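Isomerase/lactonizing enzyme (PDB 1RVK) is of unknown function but belongs to the magnesium-binding enolase superfamily and is probably an isomerase or lactonizing enzyme acting through an enolate intermediate. Local coordinates at residues Pro119-Lys122 with Arg128-Val131; Ser241-Leu246 with Ala268-Ala273; Ala192-Val197 with Glu224-Asp229. One frame throughout, in Å; residues are numbered along the deposited sequence.

Contact 1: Pro119-Lys122 with Arg128-Val131; sequences PVYK and RDKV
With CG of Tyr-121 set between its backbone N and carbonyl carbon (chi1 82°), the phenol reaches across to Asp-129; chi1 of Lys-122 (-71°) sets its CG over that ring, and a bend at chi2 turns the rest of the chain toward the same carboxylate. The contact ties the short helix 120-124 to the entry of strand 130-137, the first strand of the enolase-superfamily barrel. Two donors converge on one oxygen. Tyr-121 OH gives a 2.7 Å hydrogen bond to Asp-129 OD1 on its anti side, somewhat out of the carboxylate plane, while the ring and carboxylate planes stand 72° apart. Lys-122 NZ takes the syn lone pair of Asp-129 OD1 at 3.2 Å, a salt bridge between two exposed side chains. Thus shared, the oxygen is probably kept ionised and the carboxylate restrained in rotation. The backbone O of Arg-128 lies 3.6 Å from Tyr-121 CE1, oblique to the ring, but its side chain goes elsewhere, to Val-319 O and Cys-325 O. Helix 313-321 backs the contact, with His-317 ND1 accepting from the backbone N of Tyr-121. Lys-122 CG rests 3.9 Å above the Tyr-121 ring plane, over its centre.

Contact 2: Ser241-Leu246 with Ala268-Ala273; sequences SSYKWL and AEWIKA
One face of the Tyr-243 ring, on helix 240-249, is met by CH2 of Trp-270 on helix 263-272. The two helices are successive outer helices of the enolase-superfamily barrel, joined through strand 254-256. Followed outward, Tyr-243 CB first meets Trp-270 CZ3 at 3.9 Å. Next, CG of Tyr-243 comes within 3.4 Å of Trp-270 CH2, the closest approach of the pair. The ortho carbons divide their contacts: Tyr-243 CD1 lies 3.6 Å from Trp-270 CH2, and Tyr-243 CD2 lies 3.5 Å from Trp-270 CZ3. Further out the rings diverge, CE1 and CE2 of Tyr-243 each being 4.0 Å from Trp-270 CH2. At the tip, OH leaves the indole behind and bonds to Met-235 O. The six-membered rings have centroids 4.8 Å apart and planes inclined at 51°, neither a parallel stack nor a T-shape. Val-254 touches Tyr-243 and Pro-257 touches Trp-270, so the pair sits between the helices and the barrel wall. Nearer the surface, the aliphatic part of Lys-244 runs over Ala-273, CD of Lys-244 lying 3.8 Å from Ala-273 CB. No hydrogen bond crosses between the segments: the helices are joined here by shape and van der Waals contact, and the tyrosine hydroxyl spends its polarity on the loop beyond strand 230-232.

Contact 3: Ala192-Val197 with Glu224-Asp229; sequences AVREAV and EKLGFD
Arg-194 presents NE and NH2 together to the carbonyl oxygen of Leu-226. Its NE donates to Leu-226 O at 2.7 Å with an N-H...O angle of 153°, and its NH2 donates to the same Leu-226 O at 3.0 Å along a more bent path. The carbonyl oxygen lies close to the guanidinium plane, so the paired bonds should limit twisting of the group. CG of Arg-194 stands opposite the backbone N (chi1 171°), which directs the chain off helix 183-197, and bends at the next two torsions turn the guanidinium along the loop. On the way, Arg-194 CB passes Leu-226 CD1 at 4.0 Å. The third nitrogen, NH1, is satisfied on its own side of the contact by Gly-198 O and Ile-201 O, in the connection to strand 202-206. Here two outer helices of the TIM-barrel-like domain are fastened together: the acceptor belongs to a Schellman motif closing helix 213-224, with Gly-227 at a positive phi of 61°. The helix end is expected to lend its carbonyls some negative character, which would favour the arginine. A water adds an indirect link, accepting from Arg-194 NH2 at 3.2 Å and donating to Asp-229 OD1 at 2.6 Å. It spans oppositely charged groups too distant to meet directly. The other carboxylate oxygen, OD2, forms a salt bridge with Arg-202. Phe-228 lies buried beside the guanidinium, its ring edge in line with Leu-226 O and its CD2 4.4 Å from Arg-194 NH2.

All three contacts are partly buried, none touching another. Contact 1, about 17 Å from the chain centre, lies where a short helix meets the start of the first barrel strand and relies on a charged, solvent-edged cluster. Contacts 2 and 3 lie in the outer helical layer of the barrel domain and each join neighbouring helices or their ends, but differ in chemistry: contact 2 is aromatic and aliphatic, contact 3 a side chain holding backbone carbonyl and water. Helix 213-224 relates these two, ending in contact 3 and touching Ser-241 and Trp-245 of contact 2. Its flanking strands, 202-206 and 230-232, carry the magnesium ligands Asp-206 and Glu-232.

Contact 1: Pro119-Lys122 with Arg128-Val131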
ATOM      1  N   PRO A 119     -11.550   5.412  16.609  1.00 15.27           N
ATOM      2  CA  PRO A 119     -10.599   5.222  15.506  1.00 14.38           C
ATOM      3  C   PRO A 119     -10.707   3.738  15.150  1.00 15.04           C
ATOM      4  O   PRO A 119     -10.893   2.902  16.039  1.00 14.79           O
ATOM      5  CB  PRO A 119      -9.252   5.552  16.142  1.00 13.75           C
ATOM      6  CG  PRO A 119      -9.612   6.515  17.246  1.00 14.54           C
ATOM      7  CD  PRO A 119     -10.866   5.898  17.820  1.00 15.32           C
ATOM      8  N   VAL A 120     -10.598   3.400  13.872  1.00 13.16           N
ATOM      9  CA  VAL A 120     -10.723   2.001  13.476  1.00 13.60           C
ATOM     10  C   VAL A 120      -9.765   1.048  14.192  1.00 13.68           C
ATOM     11  O   VAL A 120     -10.176  -0.035  14.614  1.00 13.18           O
ATOM     12  CB  VAL A 120     -10.586   1.844  11.935  1.00 12.57           C
ATOM     13  CG1 VAL A 120     -10.333   0.379  11.553  1.00 13.23           C
ATOM     14  CG2 VAL A 120     -11.870   2.331  11.266  1.00 14.88           C
ATOM     15  N   TYR A 121      -8.504   1.435  14.359  1.00 15.04           N
ATOM     16  CA  TYR A 121      -7.568   0.529  15.021  1.00 14.12           C
ATOM     17  C   TYR A 121      -7.933   0.270  16.481  1.00 14.59           C
ATOM     18  O   TYR A 121      -7.627  -0.791  17.015  1.00 15.08           O
ATOM     19  CB  TYR A 121      -6.123   1.037  14.888  1.00 13.69           C
ATOM     20  CG  TYR A 121      -5.683   2.108  15.863  1.00 14.21           C
ATOM     21  CD1 TYR A 121      -4.840   1.799  16.932  1.00 13.68           C
ATOM     22  CD2 TYR A 121      -6.043   3.438  15.674  1.00 14.94           C
ATOM     23  CE1 TYR A 121      -4.355   2.798  17.784  1.00 15.06           C
ATOM     24  CE2 TYR A 121      -5.570   4.440  16.519  1.00 15.29           C
ATOM     25  CZ  TYR A 121      -4.724   4.116  17.565  1.00 16.39           C
ATOM     26  OH  TYR A 121      -4.217   5.123  18.360  1.00 15.99           O
ATOM     27  N   LYS A 122      -8.601   1.231  17.120  1.00 12.98           N
ATOM     28  CA  LYS A 122      -9.024   1.065  18.508  1.00 13.65           C
ATOM     29  C   LYS A 122     -10.229   0.126  18.578  1.00 14.47           C
ATOM     30  O   LYS A 122     -10.425  -0.574  19.575  1.00 15.08           O
ATOM     31  CB  LYS A 122      -9.385   2.421  19.121  1.00 13.30           C
ATOM     32  CG  LYS A 122      -8.192   3.331  19.380  1.00 13.59           C
ATOM     33  CD  LYS A 122      -7.357   2.860  20.567  1.00 16.06           C
ATOM     34  CE  LYS A 122      -6.226   3.843  20.847  1.00 16.58           C
ATOM     35  NZ  LYS A 122      -5.423   3.493  22.050  1.00 17.03           N
ATOM     36  N   ARG A 128      -0.515  -0.443  18.973  1.00 13.65           N
ATOM     37  CA  ARG A 128       0.380   0.711  19.089  1.00 12.73           C
ATOM     38  C   ARG A 128      -0.216   1.999  18.508  1.00 13.43           C
ATOM     39  O   ARG A 128      -0.889   1.971  17.476  1.00 14.09           O
ATOM     40  CB  ARG A 128       1.712   0.400  18.396  1.00 12.67           C
ATOM     41  CG  ARG A 128       1.540  -0.105  16.969  1.00 13.21           C
ATOM     42  CD  ARG A 128       2.824  -0.666  16.383  1.00 14.01           C
ATOM     43  NE  ARG A 128       2.519  -1.546  15.258  1.00 13.35           N
ATOM     44  CZ  ARG A 128       3.423  -2.216  14.551  1.00 14.99           C
ATOM     45  NH1 ARG A 128       4.715  -2.110  14.839  1.00 14.47           N
ATOM     46  NH2 ARG A 128       3.027  -3.016  13.572  1.00 13.13           N
ATOM     47  N   ASP A 129       0.049   3.126  19.166  1.00 13.85           N
ATOM     48  CA  ASP A 129      -0.465   4.418  18.720  1.00 14.46           C
ATOM     49  C   ASP A 129       0.485   5.114  17.759  1.00 15.37           C
ATOM     50  O   ASP A 129       0.106   6.068  17.080  1.00 15.15           O
ATOM     51  CB  ASP A 129      -0.733   5.325  19.919  1.00 15.97           C
ATOM     52  CG  ASP A 129      -1.694   4.703  20.906  1.00 16.36           C
ATOM     53  OD1 ASP A 129      -2.796   4.295  20.481  1.00 16.95           O
ATOM     54  OD2 ASP A 129      -1.347   4.624  22.102  1.00 19.69           O
ATOM     55  N   LYS A 130       1.726   4.642  17.720  1.00 15.02           N
ATOM     56  CA  LYS A 130       2.722   5.194  16.815  1.00 15.87           C
ATOM     57  C   LYS A 130       3.533   4.026  16.290  1.00 14.45           C
ATOM     58  O   LYS A 130       3.614   2.982  16.933  1.00 13.03           O
ATOM     59  CB  LYS A 130       3.628   6.204  17.529  1.00 16.24           C
ATOM     60  CG  LYS A 130       4.595   5.611  18.539  1.00 19.79           C
ATOM     61  CD  LYS A 130       5.528   6.695  19.071  1.00 21.49           C
ATOM     62  CE  LYS A 130       6.571   6.125  20.021  1.00 24.62           C
ATOM     63  NZ  LYS A 130       7.469   7.187  20.551  1.00 26.97           N
ATOM     64  N   VAL A 131       4.119   4.189  15.111  1.00 13.86           N
ATOM     65  CA  VAL A 131       4.904   3.119  14.521  1.00 15.41           C
ATOM     66  C   VAL A 131       5.968   3.674  13.593  1.00 14.82           C
ATOM     67  O   VAL A 131       5.758   4.691  12.928  1.00 12.78           O
ATOM     68  CB  VAL A 131       4.007   2.144  13.720  1.00 17.38           C
ATOM     69  CG1 VAL A 131       3.329   2.876  12.572  1.00 20.10           C
ATOM     70  CG2 VAL A 131       4.837   0.980  13.196  1.00 17.93           C
TER

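Contact 2: Ser241-Leu246 with Ala268-Ala273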
ATOM      1  N   SER A 241       6.758 -21.290  -7.329  1.00 13.07           N
ATOM      2  CA  SER A 241       7.950 -22.130  -7.367  1.00 12.95           C
ATOM      3  C   SER A 241       9.247 -21.349  -7.506  1.00 12.16           C
ATOM      4  O   SER A 241      10.269 -21.744  -6.953  1.00 11.56           O
ATOM      5  CB  SER A 241       7.846 -23.162  -8.497  1.00 14.11           C
ATOM      6  OG  SER A 241       7.013 -24.243  -8.113  1.00 16.19           O
ATOM      7  N   SER A 242       9.213 -20.252  -8.255  1.00 11.88           N
ATOM      8  CA  SER A 242      10.406 -19.440  -8.434  1.00 10.97           C
ATOM      9  C   SER A 242      10.820 -18.818  -7.104  1.00 11.91           C
ATOM     10  O   SER A 242      12.008 -18.656  -6.831  1.00 10.28           O
ATOM     11  CB  SER A 242      10.154 -18.344  -9.466  1.00 12.28           C
ATOM     12  OG  SER A 242      10.025 -18.898 -10.764  1.00 14.13           O
ATOM     13  N   TYR A 243       9.838 -18.477  -6.276  1.00 10.49           N
ATOM     14  CA  TYR A 243      10.137 -17.882  -4.981  1.00 10.93           C
ATOM     15  C   TYR A 243      10.654 -18.912  -3.986  1.00 11.72           C
ATOM     16  O   TYR A 243      11.497 -18.600  -3.142  1.00 11.54           O
ATOM     17  CB  TYR A 243       8.909 -17.156  -4.432  1.00 10.50           C
ATOM     18  CG  TYR A 243       8.781 -15.770  -5.008  1.00 10.87           C
ATOM     19  CD1 TYR A 243       8.300 -15.569  -6.305  1.00 13.74           C
ATOM     20  CD2 TYR A 243       9.224 -14.660  -4.290  1.00 11.60           C
ATOM     21  CE1 TYR A 243       8.272 -14.292  -6.872  1.00 10.96           C
ATOM     22  CE2 TYR A 243       9.202 -13.384  -4.846  1.00 10.56           C
ATOM     23  CZ  TYR A 243       8.727 -13.209  -6.135  1.00 11.86           C
ATOM     24  OH  TYR A 243       8.721 -11.948  -6.685  1.00 11.75           O
ATOM     25  N   LYS A 244      10.156 -20.142  -4.079  1.00 11.33           N
ATOM     26  CA  LYS A 244      10.638 -21.199  -3.196  1.00 13.23           C
ATOM     27  C   LYS A 244      12.122 -21.401  -3.520  1.00 12.78           C
ATOM     28  O   LYS A 244      12.968 -21.508  -2.624  1.00 12.43           O
ATOM     29  CB  LYS A 244       9.865 -22.496  -3.450  1.00 16.13           C
ATOM     30  CG  LYS A 244       8.380 -22.393  -3.145  1.00 23.09           C
ATOM     31  CD  LYS A 244       7.592 -23.587  -3.681  1.00 27.63           C
ATOM     32  CE  LYS A 244       7.957 -24.884  -2.973  1.00 31.14           C
ATOM     33  NZ  LYS A 244       7.147 -26.032  -3.486  1.00 31.57           N
ATOM     34  N   TRP A 245      12.430 -21.426  -4.814  1.00 11.96           N
ATOM     35  CA  TRP A 245      13.798 -21.614  -5.287  1.00 12.10           C
ATOM     36  C   TRP A 245      14.696 -20.450  -4.876  1.00 13.75           C
ATOM     37  O   TRP A 245      15.783 -20.653  -4.334  1.00 12.93           O
ATOM     38  CB  TRP A 245      13.812 -21.739  -6.816  1.00 11.71           C
ATOM     39  CG  TRP A 245      15.194 -21.805  -7.419  1.00 12.53           C
ATOM     40  CD1 TRP A 245      15.985 -22.915  -7.548  1.00 15.02           C
ATOM     41  CD2 TRP A 245      15.958 -20.707  -7.933  1.00 13.77           C
ATOM     42  NE1 TRP A 245      17.196 -22.571  -8.112  1.00 14.54           N
ATOM     43  CE2 TRP A 245      17.204 -21.223  -8.357  1.00 14.98           C
ATOM     44  CE3 TRP A 245      15.709 -19.336  -8.078  1.00 14.56           C
ATOM     45  CZ2 TRP A 245      18.201 -20.414  -8.914  1.00 15.65           C
ATOM     46  CZ3 TRP A 245      16.703 -18.530  -8.634  1.00 13.77           C
ATOM     47  CH2 TRP A 245      17.931 -19.073  -9.043  1.00 13.00           C
ATOM     48  N   LEU A 246      14.236 -19.230  -5.136  1.00 12.52           N
ATOM     49  CA  LEU A 246      15.023 -18.045  -4.820  1.00 12.11           C
ATOM     50  C   LEU A 246      15.312 -17.935  -3.326  1.00 11.65           C
ATOM     51  O   LEU A 246      16.434 -17.625  -2.931  1.00 12.34           O
ATOM     52  CB  LEU A 246      14.304 -16.791  -5.326  1.00 10.94           C
ATOM     53  CG  LEU A 246      15.039 -15.448  -5.323  1.00 15.16           C
ATOM     54  CD1 LEU A 246      15.172 -14.971  -3.904  1.00 21.75           C
ATOM     55  CD2 LEU A 246      16.401 -15.575  -6.006  1.00 12.58           C
ATOM     56  N   ALA A 268      -1.525 -18.031   2.454  1.00 13.33           N
ATOM     57  CA  ALA A 268      -1.293 -19.236   3.243  1.00 12.88           C
ATOM     58  C   ALA A 268      -0.437 -20.215   2.448  1.00 12.76           C
ATOM     59  O   ALA A 268       0.428 -20.894   3.004  1.00 12.47           O
ATOM     60  CB  ALA A 268      -2.622 -19.888   3.615  1.00 12.01           C
ATOM     61  N   GLU A 269      -0.672 -20.286   1.141  1.00 11.09           N
ATOM     62  CA  GLU A 269       0.091 -21.190   0.293  1.00 12.07           C
ATOM     63  C   GLU A 269       1.562 -20.790   0.261  1.00 13.15           C
ATOM     64  O   GLU A 269       2.442 -21.653   0.209  1.00 13.27           O
ATOM     65  CB  GLU A 269      -0.487 -21.209  -1.124  1.00 12.58           C
ATOM     66  CG  GLU A 269      -1.979 -21.541  -1.166  1.00 13.28           C
ATOM     67  CD  GLU A 269      -2.316 -22.885  -0.539  1.00 15.17           C
ATOM     68  OE1 GLU A 269      -3.508 -23.116  -0.253  1.00 16.90           O
ATOM     69  OE2 GLU A 269      -1.400 -23.716  -0.334  1.00 15.70           O
ATOM     70  N   TRP A 270       1.832 -19.486   0.295  1.00 10.18           N
ATOM     71  CA  TRP A 270       3.210 -19.017   0.292  1.00 11.94           C
ATOM     72  C   TRP A 270       3.910 -19.462   1.571  1.00 11.76           C
ATOM     73  O   TRP A 270       5.090 -19.798   1.555  1.00 12.46           O
ATOM     74  CB  TRP A 270       3.266 -17.491   0.141  1.00 12.84           C
ATOM     75  CG  TRP A 270       3.183 -17.054  -1.296  1.00 12.81           C
ATOM     76  CD1 TRP A 270       2.183 -17.334  -2.184  1.00 13.95           C
ATOM     77  CD2 TRP A 270       4.167 -16.309  -2.023  1.00 12.41           C
ATOM     78  NE1 TRP A 270       2.488 -16.814  -3.423  1.00 15.56           N
ATOM     79  CE2 TRP A 270       3.700 -16.180  -3.350  1.00 12.85           C
ATOM     80  CE3 TRP A 270       5.399 -15.739  -1.682  1.00 13.21           C
ATOM     81  CZ2 TRP A 270       4.424 -15.505  -4.337  1.00 13.40           C
ATOM     82  CZ3 TRP A 270       6.117 -15.065  -2.664  1.00 15.33           C
ATOM     83  CH2 TRP A 270       5.625 -14.955  -3.976  1.00 12.70           C
ATOM     84  N   ILE A 271       3.176 -19.492   2.678  1.00 12.48           N
ATOM     85  CA  ILE A 271       3.758 -19.930   3.943  1.00 13.71           C
ATOM     86  C   ILE A 271       3.989 -21.438   3.914  1.00 14.69           C
ATOM     87  O   ILE A 271       5.065 -21.924   4.267  1.00 14.86           O
ATOM     88  CB  ILE A 271       2.832 -19.591   5.142  1.00 13.05           C
ATOM     89  CG1 ILE A 271       2.758 -18.073   5.325  1.00 13.13           C
ATOM     90  CG2 ILE A 271       3.353 -20.254   6.413  1.00 12.01           C
ATOM     91  CD1 ILE A 271       1.847 -17.629   6.453  1.00 13.61           C
ATOM     92  N   LYS A 272       2.970 -22.169   3.476  1.00 14.57           N
ATOM     93  CA  LYS A 272       3.030 -23.625   3.413  1.00 17.40           C
ATOM     94  C   LYS A 272       4.161 -24.141   2.528  1.00 17.78           C
ATOM     95  O   LYS A 272       4.806 -25.146   2.852  1.00 17.73           O
ATOM     96  CB  LYS A 272       1.690 -24.169   2.906  1.00 20.17           C
ATOM     97  CG  LYS A 272       1.552 -25.688   2.956  1.00 26.24           C
ATOM     98  CD  LYS A 272       1.704 -26.205   4.377  1.00 29.79           C
ATOM     99  CE  LYS A 272       1.281 -27.662   4.494  1.00 32.48           C
ATOM    100  NZ  LYS A 272      -0.191 -27.825   4.334  1.00 34.78           N
ATOM    101  N   ALA A 273       4.409 -23.450   1.419  1.00 15.05           N
ATOM    102  CA  ALA A 273       5.448 -23.863   0.483  1.00 15.44           C
ATOM    103  C   ALA A 273       6.816 -23.265   0.790  1.00 14.92           C
ATOM    104  O   ALA A 273       7.798 -23.596   0.130  1.00 17.02           O
ATOM    105  CB  ALA A 273       5.035 -23.500  -0.937  1.00 15.22           C
TER

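Contact 3: Ala192-Val197 with Glu224-Asp229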
ATOM      1  N   ALA A 192      25.257   2.736  -3.465  1.00 14.66           N
ATOM      2  CA  ALA A 192      25.356   4.177  -3.258  1.00 14.49           C
ATOM      3  C   ALA A 192      24.591   4.594  -2.006  1.00 15.11           C
ATOM      4  O   ALA A 192      25.065   5.424  -1.226  1.00 15.04           O
ATOM      5  CB  ALA A 192      24.812   4.917  -4.475  1.00 15.84           C
ATOM      6  N   VAL A 193      23.408   4.019  -1.809  1.00 13.88           N
ATOM      7  CA  VAL A 193      22.610   4.355  -0.635  1.00 12.95           C
ATOM      8  C   VAL A 193      23.273   3.854   0.648  1.00 13.85           C
ATOM      9  O   VAL A 193      23.334   4.577   1.642  1.00 14.65           O
ATOM     10  CB  VAL A 193      21.184   3.772  -0.735  1.00 12.94           C
ATOM     11  CG1 VAL A 193      20.448   3.964   0.592  1.00 12.04           C
ATOM     12  CG2 VAL A 193      20.418   4.472  -1.857  1.00 11.20           C
ATOM     13  N   ARG A 194      23.772   2.623   0.628  1.00 13.90           N
ATOM     14  CA  ARG A 194      24.428   2.069   1.807  1.00 14.71           C
ATOM     15  C   ARG A 194      25.633   2.928   2.179  1.00 16.38           C
ATOM     16  O   ARG A 194      25.865   3.216   3.352  1.00 17.04           O
ATOM     17  CB  ARG A 194      24.880   0.626   1.549  1.00 15.82           C
ATOM     18  CG  ARG A 194      25.767   0.052   2.654  1.00 15.49           C
ATOM     19  CD  ARG A 194      25.074   0.101   4.011  1.00 16.22           C
ATOM     20  NE  ARG A 194      24.088  -0.963   4.160  1.00 17.88           N
ATOM     21  CZ  ARG A 194      23.078  -0.940   5.024  1.00 18.15           C
ATOM     22  NH1 ARG A 194      22.903   0.102   5.828  1.00 16.88           N
ATOM     23  NH2 ARG A 194      22.243  -1.968   5.083  1.00 17.29           N
ATOM     24  N   GLU A 195      26.396   3.340   1.173  1.00 18.11           N
ATOM     25  CA  GLU A 195      27.575   4.164   1.408  1.00 21.68           C
ATOM     26  C   GLU A 195      27.201   5.508   2.024  1.00 21.40           C
ATOM     27  O   GLU A 195      27.907   6.025   2.889  1.00 19.43           O
ATOM     28  CB  GLU A 195      28.320   4.396   0.091  1.00 24.91           C
ATOM     29  CG  GLU A 195      29.569   5.254   0.226  1.00 33.41           C
ATOM     30  CD  GLU A 195      30.680   4.556   0.988  1.00 38.10           C
ATOM     31  OE1 GLU A 195      30.445   4.129   2.137  1.00 40.73           O
ATOM     32  OE2 GLU A 195      31.793   4.435   0.435  1.00 42.73           O
ATOM     33  N   ALA A 196      26.077   6.065   1.583  1.00 20.57           N
ATOM     34  CA  ALA A 196      25.620   7.363   2.068  1.00 20.70           C
ATOM     35  C   ALA A 196      25.004   7.389   3.466  1.00 20.62           C
ATOM     36  O   ALA A 196      25.177   8.362   4.200  1.00 21.22           O
ATOM     37  CB  ALA A 196      24.636   7.962   1.069  1.00 20.90           C
ATOM     38  N   VAL A 197      24.295   6.332   3.844  1.00 19.58           N
ATOM     39  CA  VAL A 197      23.635   6.310   5.144  1.00 18.93           C
ATOM     40  C   VAL A 197      24.344   5.540   6.252  1.00 20.23           C
ATOM     41  O   VAL A 197      24.014   5.701   7.428  1.00 18.51           O
ATOM     42  CB  VAL A 197      22.197   5.760   5.015  1.00 19.04           C
ATOM     43  CG1 VAL A 197      21.425   6.577   3.994  1.00 20.83           C
ATOM     44  CG2 VAL A 197      22.229   4.294   4.616  1.00 19.86           C
ATOM     45  N   GLU A 224      23.774  -9.135  -0.627  1.00 38.27           N
ATOM     46  CA  GLU A 224      24.411  -9.742   0.536  1.00 41.26           C
ATOM     47  C   GLU A 224      25.498  -8.877   1.167  1.00 39.04           C
ATOM     48  O   GLU A 224      25.484  -8.638   2.373  1.00 37.47           O
ATOM     49  CB  GLU A 224      25.001 -11.106   0.163  1.00 47.40           C
ATOM     50  CG  GLU A 224      24.343 -12.284   0.873  1.00 56.93           C
ATOM     51  CD  GLU A 224      24.569 -12.267   2.378  1.00 61.76           C
ATOM     52  OE1 GLU A 224      24.211 -11.260   3.026  1.00 64.87           O
ATOM     53  OE2 GLU A 224      25.100 -13.263   2.915  1.00 64.42           O
ATOM     54  N   LYS A 225      26.439  -8.412   0.352  1.00 36.49           N
ATOM     55  CA  LYS A 225      27.529  -7.588   0.860  1.00 33.80           C
ATOM     56  C   LYS A 225      27.096  -6.206   1.344  1.00 30.01           C
ATOM     57  O   LYS A 225      27.877  -5.501   1.984  1.00 29.06           O
ATOM     58  CB  LYS A 225      28.625  -7.441  -0.203  1.00 37.93           C
ATOM     59  CG  LYS A 225      28.121  -7.113  -1.598  1.00 40.93           C
ATOM     60  CD  LYS A 225      27.712  -8.369  -2.359  1.00 44.51           C
ATOM     61  CE  LYS A 225      28.917  -9.244  -2.679  1.00 46.51           C
ATOM     62  NZ  LYS A 225      28.552 -10.426  -3.517  1.00 48.67           N
ATOM     63  N   LEU A 226      25.857  -5.821   1.051  1.00 24.71           N
ATOM     64  CA  LEU A 226      25.351  -4.515   1.470  1.00 21.95           C
ATOM     65  C   LEU A 226      24.491  -4.561   2.731  1.00 19.94           C
ATOM     66  O   LEU A 226      24.046  -3.527   3.221  1.00 17.88           O
ATOM     67  CB  LEU A 226      24.557  -3.858   0.338  1.00 22.87           C
ATOM     68  CG  LEU A 226      25.336  -3.415  -0.903  1.00 23.74           C
ATOM     69  CD1 LEU A 226      26.452  -2.466  -0.488  1.00 24.64           C
ATOM     70  CD2 LEU A 226      25.913  -4.617  -1.614  1.00 28.58           C
ATOM     71  N   GLY A 227      24.249  -5.762   3.244  1.00 18.63           N
ATOM     72  CA  GLY A 227      23.464  -5.905   4.457  1.00 18.84           C
ATOM     73  C   GLY A 227      22.029  -5.410   4.415  1.00 16.66           C
ATOM     74  O   GLY A 227      21.542  -4.845   5.397  1.00 16.65           O
ATOM     75  N   PHE A 228      21.345  -5.620   3.294  1.00 14.92           N
ATOM     76  CA  PHE A 228      19.955  -5.191   3.165  1.00 14.85           C
ATOM     77  C   PHE A 228      19.023  -6.099   3.966  1.00 14.64           C
ATOM     78  O   PHE A 228      19.279  -7.297   4.100  1.00 15.31           O
ATOM     79  CB  PHE A 228      19.524  -5.182   1.691  1.00 12.73           C
ATOM     80  CG  PHE A 228      19.779  -3.877   0.985  1.00 13.54           C
ATOM     81  CD1 PHE A 228      18.773  -3.276   0.232  1.00 11.27           C
ATOM     82  CD2 PHE A 228      21.014  -3.242   1.080  1.00 12.62           C
ATOM     83  CE1 PHE A 228      18.990  -2.055  -0.420  1.00 12.54           C
ATOM     84  CE2 PHE A 228      21.244  -2.020   0.432  1.00 12.41           C
ATOM     85  CZ  PHE A 228      20.229  -1.426  -0.317  1.00 13.52           C
ATOM     86  N   ASP A 229      17.944  -5.515   4.485  1.00 13.77           N
ATOM     87  CA  ASP A 229      16.959  -6.228   5.295  1.00 13.84           C
ATOM     88  C   ASP A 229      16.089  -7.192   4.501  1.00 12.83           C
ATOM     89  O   ASP A 229      15.709  -8.246   5.005  1.00 12.28           O
ATOM     90  CB  ASP A 229      16.055  -5.233   6.022  1.00 16.57           C
ATOM     91  CG  ASP A 229      16.660  -4.732   7.315  1.00 19.66           C
ATOM     92  OD1 ASP A 229      17.900  -4.789   7.463  1.00 21.34           O
ATOM     93  OD2 ASP A 229      15.887  -4.269   8.183  1.00 22.50           O
TER
HETATM   94  O   HOH W   1      19.530  -3.062   6.426  1.00 24.20           O